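Local coordinates for protein D-alanyl-D-alanine carboxypeptidase (Streptococcus pneumoniae R6, PDB 1XP4) that probably removes the terminal D-alanine from cell-wall peptide precursors, acting as a serine-type D-Ala-D-Ala carboxypeptidase in peptidoglycan synthesis, at residues M126-L131 against N155-S160. Residues are numbered along the deposited sequence; the frame is centred on the assembly and turned at random.
Sequences MMRAKL and NIYPGS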
loop_
_atom_site.group_PDB
_atom_site.type_symbol
_atom_site.label_atom_id
_atom_site.label_comp_id
_atom_site.label_asym_id
_atom_site.label_seq_id
_atom_site.Cartn_x
_atom_site.Cartn_y
_atom_site.Cartn_z
HETATM N N MSE A 126 4.568 -13.481 12.851
HETATM C CA MSE A 126 3.773 -12.278 13.002
HETATM C C MSE A 126 3.265 -11.834 11.637
HETATM O O MSE A 126 2.100 -11.453 11.496
HETATM C CB MSE A 126 4.595 -11.155 13.645
HETATM C CG MSE A 126 4.712 -11.255 15.157
HETATM SE SE MSE A 126 5.788 -9.864 15.963
HETATM C CE MSE A 126 4.799 -8.325 15.355
HETATM N N MSE A 127 4.124 -11.882 10.622
HETATM C CA MSE A 127 3.665 -11.462 9.309
HETATM C C MSE A 127 2.706 -12.479 8.697
HETATM O O MSE A 127 1.864 -12.129 7.862
HETATM C CB MSE A 127 4.849 -11.130 8.369
HETATM C CG MSE A 127 6.138 -11.902 8.573
HETATM SE SE MSE A 127 7.730 -11.043 7.782
HETATM C CE MSE A 127 7.142 -10.840 5.950
ATOM N N ARG A 128 2.803 -13.735 9.124
ATOM C CA ARG A 128 1.886 -14.750 8.615
ATOM C C ARG A 128 0.509 -14.480 9.208
ATOM O O ARG A 128 -0.514 -14.649 8.547
ATOM C CB ARG A 128 2.337 -16.157 9.015
ATOM C CG ARG A 128 3.571 -16.629 8.301
ATOM C CD ARG A 128 3.961 -18.039 8.697
ATOM N NE ARG A 128 5.124 -18.495 7.939
ATOM C CZ ARG A 128 5.651 -19.712 8.038
ATOM N NH1 ARG A 128 5.112 -20.597 8.865
ATOM N NH2 ARG A 128 6.714 -20.046 7.311
ATOM N N ALA A 129 0.497 -14.053 10.464
ATOM C CA ALA A 129 -0.748 -13.779 11.153
ATOM C C ALA A 129 -1.399 -12.541 10.584
ATOM O O ALA A 129 -2.600 -12.538 10.297
ATOM C CB ALA A 129 -0.497 -13.600 12.633
ATOM N N LYS A 130 -0.600 -11.489 10.423
ATOM C CA LYS A 130 -1.085 -10.224 9.887
ATOM C C LYS A 130 -1.733 -10.420 8.517
ATOM O O LYS A 130 -2.795 -9.867 8.238
ATOM C CB LYS A 130 0.069 -9.227 9.784
ATOM C CG LYS A 130 -0.331 -7.870 9.234
ATOM C CD LYS A 130 -1.457 -7.225 10.046
ATOM C CE LYS A 130 -1.018 -6.821 11.454
ATOM N NZ LYS A 130 -2.078 -6.031 12.161
ATOM N N LEU A 131 -1.099 -11.205 7.653
ATOM C CA LEU A 131 -1.671 -11.436 6.341
ATOM C C LEU A 131 -3.039 -12.111 6.467
ATOM O O LEU A 131 -3.970 -11.775 5.733
ATOM C CB LEU A 131 -0.729 -12.289 5.479
ATOM C CG LEU A 131 0.581 -11.643 5.002
ATOM C CD1 LEU A 131 1.313 -12.607 4.082
ATOM C CD2 LEU A 131 0.300 -10.353 4.259
ATOM N N ASN A 155 20.429 -19.704 8.303
ATOM C CA ASN A 155 19.467 -18.821 8.955
ATOM C C ASN A 155 18.096 -18.783 8.283
ATOM O O ASN A 155 17.516 -17.715 8.089
ATOM C CB ASN A 155 20.041 -17.406 9.036
ATOM C CG ASN A 155 21.334 -17.350 9.827
ATOM O OD1 ASN A 155 21.326 -17.420 11.057
ATOM N ND2 ASN A 155 22.460 -17.234 9.120
ATOM N N ILE A 156 17.573 -19.952 7.937
ATOM C CA ILE A 156 16.269 -20.027 7.294
ATOM C C ILE A 156 15.234 -20.520 8.287
ATOM O O ILE A 156 15.569 -21.140 9.295
ATOM C CB ILE A 156 16.257 -21.001 6.091
ATOM C CG1 ILE A 156 16.496 -22.430 6.584
ATOM C CG2 ILE A 156 17.299 -20.582 5.057
ATOM C CD1 ILE A 156 16.274 -23.465 5.531
ATOM N N TYR A 157 13.973 -20.248 7.978
ATOM C CA TYR A 157 12.864 -20.657 8.822
ATOM C C TYR A 157 12.868 -22.176 8.999
ATOM O O TYR A 157 13.138 -22.921 8.057
ATOM C CB TYR A 157 11.544 -20.207 8.186
ATOM C CG TYR A 157 10.365 -20.260 9.120
ATOM C CD1 TYR A 157 9.707 -21.459 9.379
ATOM C CD2 TYR A 157 9.935 -19.116 9.785
ATOM C CE1 TYR A 157 8.647 -21.520 10.284
ATOM C CE2 TYR A 157 8.880 -19.165 10.693
ATOM C CZ TYR A 157 8.241 -20.372 10.937
ATOM O OH TYR A 157 7.203 -20.427 11.835
ATOM N N PRO A 158 12.591 -22.651 10.223
ATOM C CA PRO A 158 12.561 -24.089 10.496
ATOM C C PRO A 158 11.460 -24.737 9.668
ATOM O O PRO A 158 10.285 -24.389 9.807
ATOM C CB PRO A 158 12.255 -24.149 11.987
ATOM C CG PRO A 158 12.888 -22.906 12.501
ATOM C CD PRO A 158 12.471 -21.885 11.473
ATOM N N GLY A 159 11.842 -25.670 8.803
ATOM C CA GLY A 159 10.858 -26.334 7.974
ATOM C C GLY A 159 10.896 -25.834 6.546
ATOM O O GLY A 159 10.585 -26.579 5.619
ATOM N N SER A 160 11.277 -24.575 6.360
ATOM C CA SER A 160 11.348 -24.004 5.021
ATOM C C SER A 160 12.456 -24.673 4.204
ATOM O O SER A 160 13.421 -25.197 4.752
ATOM C CB SER A 160 11.588 -22.490 5.096
ATOM O OG SER A 160 12.878 -22.186 5.591
#
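A cation-pi stack between Arg128 and Tyr157 ties helix 120-133 to the loop that leads on toward strand 167-168. The backbones stay well apart, with Arg128 CA 12.5 Å from Tyr157 CA, and the two long side chains span the gap. Arg128 is extended from CG to NE, which carries its guanidinium far from the helix and over one face of the Tyr157 ring. CZ of Arg128 stands 4.2 Å from the centroid of that ring, 20° off its normal. The two planes are tilted by 30°, so the stack is not quite parallel. NH2 of Arg128 sits over the ring centre, with Tyr157 CE1 at 3.8 Å. NH1 lies toward the phenol end, 3.6 Å from Tyr157 OH, which comes over a face of the guanidinium. Both polar ends have other partners. Arg128 NH2 donates to the carbonyl O of Val141, which probably restrains the guanidinium. Tyr157 OH is hydrogen-bonded to Asp125 OD1 of helix 120-133, the helix that carries Arg128, and this holds the hydroxyl end in place.

CD of Pro158 lies against the opposite face of the ring, offset toward the rim. Tyr157 has CG anti to its backbone N (chi1 -165°), which directs the ring toward the helix. Behind it, residues 157-160 form a type II beta turn with Gly159 at the third position. Tyr157 O accepts from Ser160 N at 3.0 Å and from Ser160 OG at 2.6 Å. This is a surface contact away from the predicted active site: an arginine-tyrosine cation-pi stack joining a helix to a type II turn within the D-alanyl-D-alanine carboxypeptidase domain.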